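Local coordinates for protein alpha,alpha-trehalose-phosphate synthase (UDP-forming) (Burkholderia xenovorans, PDB 5V0T) that belongs to glycosyltransferase family 20, has the two-domain GT-B architecture, and holds uridine-5'-diphosphate and 6-O-phosphono-alpha-D-glucopyranose next to each other, at residues A[274-279]-A[307-312]; A[282-287]-A[326-331]; A[397-402]-A[412-417]. One frame throughout, in Å; residues are numbered along the deposited sequence.

Contact 1 (A[274-279]-A[307-312]). With UDP (uridine-5'-diphosphate), chain I; G6P (6-O-phosphono-alpha-D-glucopyranose), chain J.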
loop_
_atom_site.group_PDB
_atom_site.type_symbol
_atom_site.label_atom_id
_atom_site.label_comp_id
_atom_site.label_asym_id
_atom_site.label_seq_id
_atom_site.Cartn_x
_atom_site.Cartn_y
_atom_site.Cartn_z
ATOM N N SER A 274 2.478 -6.922 -14.146
ATOM C CA SER A 274 2.691 -6.532 -12.761
ATOM C C SER A 274 2.998 -5.042 -12.698
ATOM O O SER A 274 3.619 -4.480 -13.609
ATOM C CB SER A 274 3.860 -7.307 -12.122
ATOM O OG SER A 274 3.583 -8.702 -11.991
ATOM N N VAL A 275 2.583 -4.413 -11.597
ATOM C CA VAL A 275 2.862 -3.003 -11.314
ATOM C C VAL A 275 3.184 -2.900 -9.832
ATOM O O VAL A 275 2.312 -3.167 -8.999
ATOM C CB VAL A 275 1.677 -2.078 -11.634
ATOM C CG1 VAL A 275 2.052 -0.651 -11.282
ATOM C CG2 VAL A 275 1.246 -2.184 -13.100
ATOM N N ASP A 276 4.418 -2.506 -9.501
ATOM C CA ASP A 276 4.894 -2.477 -8.116
ATOM C C ASP A 276 5.961 -1.409 -7.978
ATOM O O ASP A 276 6.917 -1.423 -8.750
ATOM C CB ASP A 276 5.546 -3.809 -7.691
ATOM C CG ASP A 276 4.673 -5.018 -7.920
ATOM O OD1 ASP A 276 4.494 -5.416 -9.092
ATOM O OD2 ASP A 276 4.209 -5.607 -6.912
ATOM N N ARG A 277 5.862 -0.535 -6.969
ATOM C CA ARG A 277 7.079 0.151 -6.533
ATOM C C ARG A 277 8.177 -0.898 -6.369
ATOM O O ARG A 277 7.911 -2.022 -5.931
ATOM C CB ARG A 277 6.847 0.899 -5.214
ATOM C CG ARG A 277 5.954 2.152 -5.303
ATOM C CD ARG A 277 5.851 2.854 -3.911
ATOM N NE ARG A 277 5.387 1.898 -2.911
ATOM C CZ ARG A 277 6.169 1.281 -2.027
ATOM N NH1 ARG A 277 7.468 1.554 -1.957
ATOM N NH2 ARG A 277 5.637 0.392 -1.207
ATOM N N LEU A 278 9.408 -0.569 -6.772
ATOM C CA LEU A 278 10.491 -1.552 -6.668
ATOM C C LEU A 278 10.973 -1.585 -5.212
ATOM O O LEU A 278 12.050 -1.108 -4.840
ATOM C CB LEU A 278 11.614 -1.267 -7.665
ATOM C CG LEU A 278 12.353 -2.520 -8.180
ATOM C CD1 LEU A 278 13.364 -2.191 -9.286
ATOM C CD2 LEU A 278 13.095 -3.247 -7.027
ATOM N N ASP A 279 10.132 -2.194 -4.389
ATOM C CA ASP A 279 10.322 -2.342 -2.959
ATOM C C ASP A 279 10.646 -3.806 -2.653
ATOM O O ASP A 279 10.101 -4.711 -3.291
ATOM C CB ASP A 279 9.041 -1.886 -2.244
ATOM C CG ASP A 279 9.241 -1.634 -0.766
ATOM O OD1 ASP A 279 9.697 -2.544 -0.036
ATOM O OD2 ASP A 279 8.953 -0.497 -0.336
ATOM N N PHE A 307 6.012 -11.023 -19.993
ATOM C CA PHE A 307 5.777 -10.573 -18.628
ATOM C C PHE A 307 6.197 -9.103 -18.580
ATOM O O PHE A 307 7.386 -8.782 -18.704
ATOM C CB PHE A 307 6.554 -11.460 -17.647
ATOM C CG PHE A 307 6.548 -10.987 -16.212
ATOM C CD1 PHE A 307 5.560 -10.142 -15.719
ATOM C CD2 PHE A 307 7.559 -11.412 -15.344
ATOM C CE1 PHE A 307 5.586 -9.702 -14.388
ATOM C CE2 PHE A 307 7.595 -10.976 -14.004
ATOM C CZ PHE A 307 6.599 -10.134 -13.532
ATOM N N LEU A 308 5.213 -8.220 -18.471
ATOM C CA LEU A 308 5.444 -6.794 -18.284
ATOM C C LEU A 308 5.509 -6.497 -16.784
ATOM O O LEU A 308 4.511 -6.651 -16.070
ATOM C CB LEU A 308 4.326 -6.000 -18.962
ATOM C CG LEU A 308 4.343 -4.486 -18.712
ATOM C CD1 LEU A 308 5.609 -3.836 -19.277
ATOM C CD2 LEU A 308 3.077 -3.833 -19.278
ATOM N N GLN A 309 6.683 -6.068 -16.298
ATOM C CA GLN A 309 6.842 -5.610 -14.918
ATOM C C GLN A 309 7.128 -4.115 -14.957
ATOM O O GLN A 309 8.226 -3.690 -15.340
ATOM C CB GLN A 309 7.965 -6.343 -14.186
ATOM C CG GLN A 309 8.259 -5.730 -12.793
ATOM C CD GLN A 309 7.175 -6.074 -11.778
ATOM O OE1 GLN A 309 6.965 -7.233 -11.484
ATOM N NE2 GLN A 309 6.480 -5.051 -11.242
ATOM N N ILE A 310 6.143 -3.321 -14.585
ATOM C CA ILE A 310 6.355 -1.897 -14.362
ATOM C C ILE A 310 6.766 -1.738 -12.902
ATOM O O ILE A 310 6.034 -2.150 -11.990
ATOM C CB ILE A 310 5.099 -1.090 -14.702
ATOM C CG1 ILE A 310 4.819 -1.205 -16.199
ATOM C CG2 ILE A 310 5.279 0.387 -14.305
ATOM C CD1 ILE A 310 3.554 -0.436 -16.686
ATOM N N ALA A 311 7.962 -1.203 -12.675
ATOM C CA ALA A 311 8.557 -1.169 -11.335
ATOM C C ALA A 311 9.155 0.203 -11.077
ATOM O O ALA A 311 10.369 0.402 -11.191
ATOM C CB ALA A 311 9.618 -2.260 -11.179
ATOM N N PRO A 312 8.325 1.187 -10.722
ATOM C CA PRO A 312 8.831 2.553 -10.614
ATOM C C PRO A 312 9.831 2.693 -9.477
ATOM O O PRO A 312 9.759 1.967 -8.470
ATOM C CB PRO A 312 7.563 3.388 -10.345
ATOM C CG PRO A 312 6.461 2.454 -10.173
ATOM C CD PRO A 312 6.855 1.138 -10.738
HETATM N N1 UDP I . 0.603 3.465 -9.242
HETATM C C2 UDP I . 0.602 4.539 -10.117
HETATM N N3 UDP I . 1.640 4.569 -11.003
HETATM C C4 UDP I . 2.661 3.651 -11.110
HETATM C C5 UDP I . 2.594 2.559 -10.174
HETATM C C6 UDP I . 1.581 2.497 -9.297
HETATM O O2 UDP I . -0.251 5.410 -10.099
HETATM O O4 UDP I . 3.533 3.815 -11.973
HETATM C "C1'" UDP I . -0.497 3.380 -8.276
HETATM C "C2'" UDP I . -1.355 2.127 -8.436
HETATM O "O2'" UDP I . -2.348 2.348 -9.423
HETATM C "C3'" UDP I . -1.933 1.990 -7.026
HETATM C "C4'" UDP I . -0.779 2.479 -6.142
HETATM O "O4'" UDP I . 0.055 3.306 -6.983
HETATM O "O3'" UDP I . -3.075 2.814 -6.814
HETATM C "C5'" UDP I . 0.054 1.397 -5.510
HETATM O "O5'" UDP I . -0.636 0.965 -4.321
HETATM P PA UDP I . -0.434 -0.491 -3.734
HETATM O O1A UDP I . -0.526 -1.538 -4.824
HETATM O O2A UDP I . -1.392 -0.637 -2.611
HETATM O O3A UDP I . 1.056 -0.530 -3.208
HETATM P PB UDP I . 2.015 0.494 -2.471
HETATM O O1B UDP I . 1.065 1.325 -1.603
HETATM O O2B UDP I . 2.866 -0.428 -1.571
HETATM O O3B UDP I . 2.809 1.294 -3.434
HETATM C C1 G6P J . 3.022 2.801 0.917
HETATM C C2 G6P J . 2.905 3.467 2.278
HETATM C C3 G6P J . 2.558 4.949 2.120
HETATM C C4 G6P J . 3.594 5.612 1.208
HETATM C C5 G6P J . 3.663 4.858 -0.121
HETATM C C6 G6P J . 4.658 5.531 -1.068
HETATM O O1 G6P J . 1.747 2.902 0.294
HETATM O O2 G6P J . 1.915 2.779 3.064
HETATM O O3 G6P J . 2.602 5.552 3.424
HETATM O O4 G6P J . 3.213 6.979 0.948
HETATM O O5 G6P J . 4.001 3.481 0.115
HETATM O O6 G6P J . 5.945 5.635 -0.435
HETATM P P G6P J . 6.634 7.081 -0.270
HETATM O O1P G6P J . 7.077 7.496 -1.650
HETATM O O2P G6P J . 7.747 6.844 0.712
HETATM O O3P G6P J . 5.538 7.975 0.266
#

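Contact 2 (A[282-287]-A[326-331]). With UDP (uridine-5'-diphosphate), chain I.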
loop_
_atom_site.group_PDB
_atom_site.type_symbol
_atom_site.label_atom_id
_atom_site.label_comp_id
_atom_site.label_asym_id
_atom_site.label_seq_id
_atom_site.Cartn_x
_atom_site.Cartn_y
_atom_site.Cartn_z
ATOM N N LYS A 282 7.790 -6.393 -2.170
ATOM C CA LYS A 282 6.903 -6.806 -3.260
ATOM C C LYS A 282 7.244 -8.179 -3.848
ATOM O O LYS A 282 6.555 -8.640 -4.770
ATOM C CB LYS A 282 6.917 -5.737 -4.352
ATOM C CG LYS A 282 6.435 -4.360 -3.831
ATOM C CD LYS A 282 4.926 -4.346 -3.588
ATOM C CE LYS A 282 4.447 -2.958 -3.065
ATOM N NZ LYS A 282 2.976 -2.940 -2.714
ATOM N N GLY A 283 8.249 -8.855 -3.310
ATOM C CA GLY A 283 8.606 -10.196 -3.756
ATOM C C GLY A 283 8.930 -10.304 -5.231
ATOM O O GLY A 283 8.596 -11.312 -5.866
ATOM N N LEU A 284 9.616 -9.303 -5.782
ATOM C CA LEU A 284 9.836 -9.249 -7.226
ATOM C C LEU A 284 10.857 -10.284 -7.702
ATOM O O LEU A 284 10.721 -10.805 -8.818
ATOM C CB LEU A 284 10.258 -7.827 -7.635
ATOM C CG LEU A 284 9.189 -6.763 -7.311
ATOM C CD1 LEU A 284 9.697 -5.354 -7.583
ATOM C CD2 LEU A 284 7.865 -7.000 -8.079
ATOM N N VAL A 285 11.871 -10.608 -6.895
ATOM C CA VAL A 285 12.819 -11.649 -7.304
ATOM C C VAL A 285 12.114 -12.995 -7.390
ATOM O O VAL A 285 12.265 -13.727 -8.374
ATOM C CB VAL A 285 14.031 -11.705 -6.352
ATOM C CG1 VAL A 285 14.883 -12.980 -6.624
ATOM C CG2 VAL A 285 14.897 -10.453 -6.538
ATOM N N GLU A 286 11.305 -13.330 -6.376
ATOM C CA GLU A 286 10.581 -14.603 -6.408
ATOM C C GLU A 286 9.611 -14.636 -7.577
ATOM O O GLU A 286 9.436 -15.674 -8.227
ATOM C CB GLU A 286 9.815 -14.824 -5.097
ATOM C CG GLU A 286 10.700 -15.047 -3.856
ATOM C CD GLU A 286 11.215 -13.753 -3.246
ATOM O OE1 GLU A 286 10.952 -12.667 -3.801
ATOM O OE2 GLU A 286 11.876 -13.820 -2.190
ATOM N N ARG A 287 8.965 -13.507 -7.839
ATOM C CA ARG A 287 8.030 -13.382 -8.952
ATOM C C ARG A 287 8.714 -13.652 -10.291
ATOM O O ARG A 287 8.181 -14.374 -11.148
ATOM C CB ARG A 287 7.438 -11.977 -8.916
ATOM C CG ARG A 287 6.420 -11.722 -9.938
ATOM C CD ARG A 287 5.815 -10.372 -9.811
ATOM N NE ARG A 287 5.379 -10.035 -8.455
ATOM C CZ ARG A 287 4.900 -8.840 -8.153
ATOM N NH1 ARG A 287 4.825 -7.945 -9.123
ATOM N NH2 ARG A 287 4.518 -8.528 -6.907
ATOM N N LEU A 326 19.232 -3.665 -7.848
ATOM C CA LEU A 326 20.323 -4.388 -8.492
ATOM C C LEU A 326 20.014 -5.873 -8.612
ATOM O O LEU A 326 20.276 -6.490 -9.657
ATOM C CB LEU A 326 21.616 -4.192 -7.708
ATOM C CG LEU A 326 22.279 -2.821 -7.761
ATOM C CD1 LEU A 326 23.406 -2.765 -6.725
ATOM C CD2 LEU A 326 22.819 -2.554 -9.177
ATOM N N GLN A 327 19.473 -6.464 -7.550
ATOM C CA GLN A 327 19.179 -7.888 -7.591
ATOM C C GLN A 327 18.161 -8.189 -8.679
ATOM O O GLN A 327 18.353 -9.117 -9.475
ATOM C CB GLN A 327 18.688 -8.376 -6.229
ATOM C CG GLN A 327 18.492 -9.890 -6.199
ATOM C CD GLN A 327 18.137 -10.455 -4.836
ATOM O OE1 GLN A 327 17.660 -9.743 -3.943
ATOM N NE2 GLN A 327 18.368 -11.757 -4.672
ATOM N N LEU A 328 17.104 -7.375 -8.763
ATOM C CA LEU A 328 16.032 -7.619 -9.730
ATOM C C LEU A 328 16.521 -7.440 -11.156
ATOM O O LEU A 328 16.125 -8.192 -12.058
ATOM C CB LEU A 328 14.854 -6.685 -9.469
ATOM C CG LEU A 328 13.607 -6.986 -10.314
ATOM C CD1 LEU A 328 13.098 -8.405 -9.960
ATOM C CD2 LEU A 328 12.523 -5.917 -10.084
ATOM N N GLU A 329 17.364 -6.436 -11.383
ATOM C CA GLU A 329 17.869 -6.203 -12.728
ATOM C C GLU A 329 18.732 -7.365 -13.207
ATOM O O GLU A 329 18.661 -7.749 -14.380
ATOM C CB GLU A 329 18.609 -4.867 -12.760
ATOM C CG GLU A 329 17.568 -3.748 -12.719
ATOM C CD GLU A 329 18.108 -2.347 -12.544
ATOM O OE1 GLU A 329 17.285 -1.417 -12.701
ATOM O OE2 GLU A 329 19.306 -2.158 -12.223
ATOM N N GLY A 330 19.528 -7.958 -12.311
ATOM C CA GLY A 330 20.274 -9.148 -12.681
ATOM C C GLY A 330 19.373 -10.331 -12.996
ATOM O O GLY A 330 19.674 -11.123 -13.887
ATOM N N GLU A 331 18.257 -10.466 -12.263
ATOM C CA GLU A 331 17.266 -11.499 -12.569
ATOM C C GLU A 331 16.705 -11.326 -13.976
ATOM O O GLU A 331 16.639 -12.283 -14.752
ATOM C CB GLU A 331 16.119 -11.471 -11.544
ATOM C CG GLU A 331 16.535 -11.792 -10.120
ATOM C CD GLU A 331 16.897 -13.262 -9.929
ATOM O OE1 GLU A 331 16.037 -14.126 -10.189
ATOM O OE2 GLU A 331 18.042 -13.560 -9.526
HETATM N N1 UDP I . 0.603 3.465 -9.242
HETATM C C2 UDP I . 0.602 4.539 -10.117
HETATM N N3 UDP I . 1.640 4.569 -11.003
HETATM C C4 UDP I . 2.661 3.651 -11.110
HETATM C C5 UDP I . 2.594 2.559 -10.174
HETATM C C6 UDP I . 1.581 2.497 -9.297
HETATM O O2 UDP I . -0.251 5.410 -10.099
HETATM O O4 UDP I . 3.533 3.815 -11.973
HETATM C "C1'" UDP I . -0.497 3.380 -8.276
HETATM C "C2'" UDP I . -1.355 2.127 -8.436
HETATM O "O2'" UDP I . -2.348 2.348 -9.423
HETATM C "C3'" UDP I . -1.933 1.990 -7.026
HETATM C "C4'" UDP I . -0.779 2.479 -6.142
HETATM O "O4'" UDP I . 0.055 3.306 -6.983
HETATM O "O3'" UDP I . -3.075 2.814 -6.814
HETATM C "C5'" UDP I . 0.054 1.397 -5.510
HETATM O "O5'" UDP I . -0.636 0.965 -4.321
HETATM P PA UDP I . -0.434 -0.491 -3.734
HETATM O O1A UDP I . -0.526 -1.538 -4.824
HETATM O O2A UDP I . -1.392 -0.637 -2.611
HETATM O O3A UDP I . 1.056 -0.530 -3.208
HETATM P PB UDP I . 2.015 0.494 -2.471
HETATM O O1B UDP I . 1.065 1.325 -1.603
HETATM O O2B UDP I . 2.866 -0.428 -1.571
HETATM O O3B UDP I . 2.809 1.294 -3.434
#

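Contact 3 (A[397-402]-A[412-417])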
loop_
_atom_site.group_PDB
_atom_site.type_symbol
_atom_site.label_atom_id
_atom_site.label_comp_id
_atom_site.label_asym_id
_atom_site.label_seq_id
_atom_site.Cartn_x
_atom_site.Cartn_y
_atom_site.Cartn_z
ATOM N N LEU A 397 -6.421 -12.994 -11.678
ATOM C CA LEU A 397 -5.527 -12.440 -10.668
ATOM C C LEU A 397 -4.798 -13.567 -9.944
ATOM O O LEU A 397 -5.433 -14.461 -9.374
ATOM C CB LEU A 397 -6.306 -11.593 -9.663
ATOM C CG LEU A 397 -5.515 -11.007 -8.477
ATOM C CD1 LEU A 397 -4.468 -9.996 -8.957
ATOM C CD2 LEU A 397 -6.479 -10.344 -7.489
ATOM N N VAL A 398 -3.468 -13.525 -9.978
ATOM C CA VAL A 398 -2.606 -14.384 -9.172
ATOM C C VAL A 398 -2.126 -13.530 -7.999
ATOM O O VAL A 398 -1.518 -12.469 -8.205
ATOM C CB VAL A 398 -1.436 -14.935 -10.008
ATOM C CG1 VAL A 398 -0.386 -15.718 -9.129
ATOM C CG2 VAL A 398 -1.972 -15.830 -11.159
ATOM N N LEU A 399 -2.424 -13.962 -6.771
ATOM C CA LEU A 399 -2.337 -13.062 -5.618
ATOM C C LEU A 399 -1.657 -13.726 -4.425
ATOM O O LEU A 399 -2.053 -14.817 -3.997
ATOM C CB LEU A 399 -3.738 -12.583 -5.218
ATOM C CG LEU A 399 -3.787 -11.640 -4.015
ATOM C CD1 LEU A 399 -3.148 -10.300 -4.378
ATOM C CD2 LEU A 399 -5.224 -11.450 -3.531
ATOM N N SER A 400 -0.658 -13.050 -3.866
ATOM C CA SER A 400 -0.004 -13.537 -2.655
ATOM C C SER A 400 -0.978 -13.627 -1.482
ATOM O O SER A 400 -1.704 -12.672 -1.189
ATOM C CB SER A 400 1.136 -12.607 -2.268
ATOM O OG SER A 400 1.639 -12.985 -1.007
ATOM N N ARG A 401 -0.952 -14.761 -0.768
ATOM C CA ARG A 401 -1.735 -14.876 0.461
ATOM C C ARG A 401 -1.335 -13.832 1.507
ATOM O O ARG A 401 -2.084 -13.606 2.463
ATOM C CB ARG A 401 -1.572 -16.271 1.075
ATOM C CG ARG A 401 -0.183 -16.519 1.679
ATOM C CD ARG A 401 -0.191 -17.754 2.557
ATOM N NE ARG A 401 -1.122 -17.604 3.670
ATOM C CZ ARG A 401 -1.780 -18.610 4.238
ATOM N NH1 ARG A 401 -1.622 -19.851 3.792
ATOM N NH2 ARG A 401 -2.602 -18.372 5.248
ATOM N N PHE A 402 -0.177 -13.193 1.355
ATOM C CA PHE A 402 0.266 -12.208 2.334
ATOM C C PHE A 402 -0.094 -10.782 1.953
ATOM O O PHE A 402 0.274 -9.851 2.682
ATOM C CB PHE A 402 1.776 -12.316 2.547
ATOM C CG PHE A 402 2.208 -13.668 3.044
ATOM C CD1 PHE A 402 1.808 -14.118 4.293
ATOM C CD2 PHE A 402 2.982 -14.494 2.243
ATOM C CE1 PHE A 402 2.192 -15.381 4.762
ATOM C CE2 PHE A 402 3.379 -15.762 2.703
ATOM C CZ PHE A 402 2.982 -16.199 3.967
ATOM N N ALA A 412 -9.370 -14.885 -6.675
ATOM C CA ALA A 412 -7.989 -14.916 -7.118
ATOM C C ALA A 412 -7.409 -16.327 -6.957
ATOM O O ALA A 412 -7.912 -17.155 -6.191
ATOM C CB ALA A 412 -7.151 -13.908 -6.330
ATOM N N LEU A 413 -6.333 -16.589 -7.693
ATOM C CA LEU A 413 -5.486 -17.748 -7.440
ATOM C C LEU A 413 -4.473 -17.339 -6.378
ATOM O O LEU A 413 -3.544 -16.575 -6.661
ATOM C CB LEU A 413 -4.793 -18.225 -8.716
ATOM C CG LEU A 413 -5.677 -18.737 -9.861
ATOM C CD1 LEU A 413 -4.842 -18.915 -11.148
ATOM C CD2 LEU A 413 -6.394 -20.048 -9.487
ATOM N N ILE A 414 -4.664 -17.843 -5.161
ATOM C CA ILE A 414 -3.841 -17.468 -4.008
ATOM C C ILE A 414 -2.579 -18.312 -4.009
ATOM O O ILE A 414 -2.644 -19.537 -4.169
ATOM C CB ILE A 414 -4.621 -17.662 -2.695
ATOM C CG1 ILE A 414 -5.939 -16.900 -2.736
ATOM C CG2 ILE A 414 -3.799 -17.150 -1.515
ATOM C CD1 ILE A 414 -5.745 -15.436 -2.916
ATOM N N VAL A 415 -1.423 -17.664 -3.830
ATOM C CA VAL A 415 -0.143 -18.349 -3.868
ATOM C C VAL A 415 0.695 -17.916 -2.676
ATOM O O VAL A 415 0.492 -16.851 -2.094
ATOM C CB VAL A 415 0.630 -18.082 -5.180
ATOM C CG1 VAL A 415 -0.172 -18.585 -6.383
ATOM C CG2 VAL A 415 0.918 -16.621 -5.326
ATOM N N ASN A 416 1.639 -18.773 -2.318
ATOM C CA ASN A 416 2.693 -18.405 -1.386
ATOM C C ASN A 416 3.909 -18.011 -2.205
ATOM O O ASN A 416 4.452 -18.864 -2.925
ATOM C CB ASN A 416 3.022 -19.565 -0.455
ATOM C CG ASN A 416 3.999 -19.172 0.652
ATOM O OD1 ASN A 416 4.946 -18.420 0.430
ATOM N ND2 ASN A 416 3.752 -19.659 1.847
ATOM N N PRO A 417 4.375 -16.760 -2.134
ATOM C CA PRO A 417 5.484 -16.334 -3.016
ATOM C C PRO A 417 6.788 -17.088 -2.799
ATOM O O PRO A 417 7.603 -17.161 -3.727
ATOM C CB PRO A 417 5.654 -14.837 -2.693
ATOM C CG PRO A 417 4.469 -14.452 -1.879
ATOM C CD PRO A 417 3.931 -15.690 -1.226
#

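Contact 1 (A[274-279]-A[307-312])
Ser-274 and Gln-309 pair across two parallel strands. Ser-274 N gives a 2.8 Å bond to Leu-308 O, and Ser-274 O takes Ile-310 N at 2.9 Å. The tight part lies on the face that carries these two side chains. Gln-309 bends at chi2 (74°), which brings its amide back over the neighbouring strand: OE1 sits 3.2 Å from Ser-274 CB, and NE2 gives a nearly straight bond of 2.9 Å to Asp-276 OD1. That oxygen is met on its anti side, somewhat out of the carboxylate plane, and is also salt-bridged to Arg-287. A second bond from NE2 reaches Ile-310 O from above the carbonyl plane, so both fix the amide's rotation. Glutamine suits this buried place because it adds no charge, its OE1 weakly accepting from Arg-287 NH1. Ser-274 OG is small enough to lie at the edge of the Phe-307 ring while bonding to Tyr-370 O. Between the two segments the opposite face is looser: Val-275 CG2 and Ile-310 CB stay 4.3 Å apart, helix 356-363 covers them, and Val-275 CG1 lies 3.4 Å from UDP C5. Beyond the strands, Arg-277, bent at chi3, hydrogen-bonds the diphosphate through NH2 and NE, the latter 2.7 Å from UDP O3B. This is the beta-alpha-beta unit of a Rossmann-like GT-B domain, with its ligand site at the C-terminal strand ends.

Contact 2 (A[282-287]-A[326-331])
Leu-284 and Leu-328 bring two neighbouring helices together, and Leu-284 can be followed outward from its backbone. Its CB touches both methyls of Leu-328, with CD1 at 3.7 Å. Past the branch at CG, CD1 continues along the same partner and meets Leu-328 CD2 at 3.8 Å. The other methyl, CD2, diverges from CD1 and lies over one face of the Arg-287 guanidinium, toward its rim. Leucine fits here because its fork serves two neighbours at once. Val-285, one residue on, wedges between two side chains a helical turn apart: CG2 meets Gln-327 CG at 3.7 Å, and CG1 meets Glu-331 CD at 3.9 Å, each at about a right angle. The carboxylate of Glu-331 is itself salt-bridged through OE1 to Arg-334 and Arg-289. Before the helix, Gly-283 takes the N-cap position with positive phi, which is easy for a residue without a side chain. Lys-282, just ahead of it, takes no part in the packing; its chain, bent at chi2, carries NZ to hydrogen bonds with UDP O2B (2.8 Å) and UDP O3A (3.1 Å) and a salt bridge with Asp-376. Such side-by-side packing is characteristic of helices from successive beta-alpha-beta units on one side of a Rossmann-like sheet.

Contact 3 (A[397-402]-A[412-417])
Val-398 and Val-415 meet at the apolar centre, CG1 to CG1 at 4.0 Å and about at right angles, on the face they share with Leu-413. At the start of the second segment the methyl of Ala-412 points toward the first and rests against two leucines, 3.8 Å from Leu-397 CD2 and the same distance from Leu-399 CB; alanine suits this place because a methyl is enough to touch both. On the other face of the sheet Leu-399 and Ile-414 lie side by side, pointing the same way. The backbones between these layers are parallel strands, held for example by Leu-399 N to Leu-413 O at 2.8 Å and Arg-401 N to Val-415 O at 2.9 Å.

Outward, the character changes. Arg-401 contributes the aliphatic base of its chain, CB lying 3.5 Å from Ile-414 CG2. Its chi1 of 71° sets CG between backbone N and carbonyl carbon, and from there CG lies over the centre of the Phe-402 ring. That ring turns its edge to Asn-416, with CE2 3.8 Å from OD1 and the ring and amide planes nearly perpendicular; OD1 itself accepts from Val-418 N. Ser-400 OG, 3.3 Å from Pro-417 CG, closes an ST turn by accepting Phe-402 N and also bonds Pro-373 O, so this buried hydroxyl is satisfied as the strand ends. Strand 413-415 is the outermost on this side of the sheet, and strand 396-400 separates it from strand 368-371; helix 420-432 covers the valine face, while helix 380-388 packs on Leu-397 and Leu-399.

How the contacts relate
Contacts 1 and 3 are strand pairs of one six-stranded parallel sheet, contact 1 in its interior and contact 3 at an edge, with centres about 16 Å apart. Contact 1 is wholly buried and mixes backbone pairing with buried polar side chains; contact 3 is mostly aliphatic and reaches a partly exposed rim. Contact 2 joins helices by apolar packing, with no hydrogen bond between its segments. Its helix 284-297 links the two strands of contact 1, and Arg-287 of that helix ties it to the polar face there. Contacts 1 and 2 both hold UDP, whereas contact 3 meets contact 2 by packing of Glu-286 on Pro-417 and does not touch contact 1.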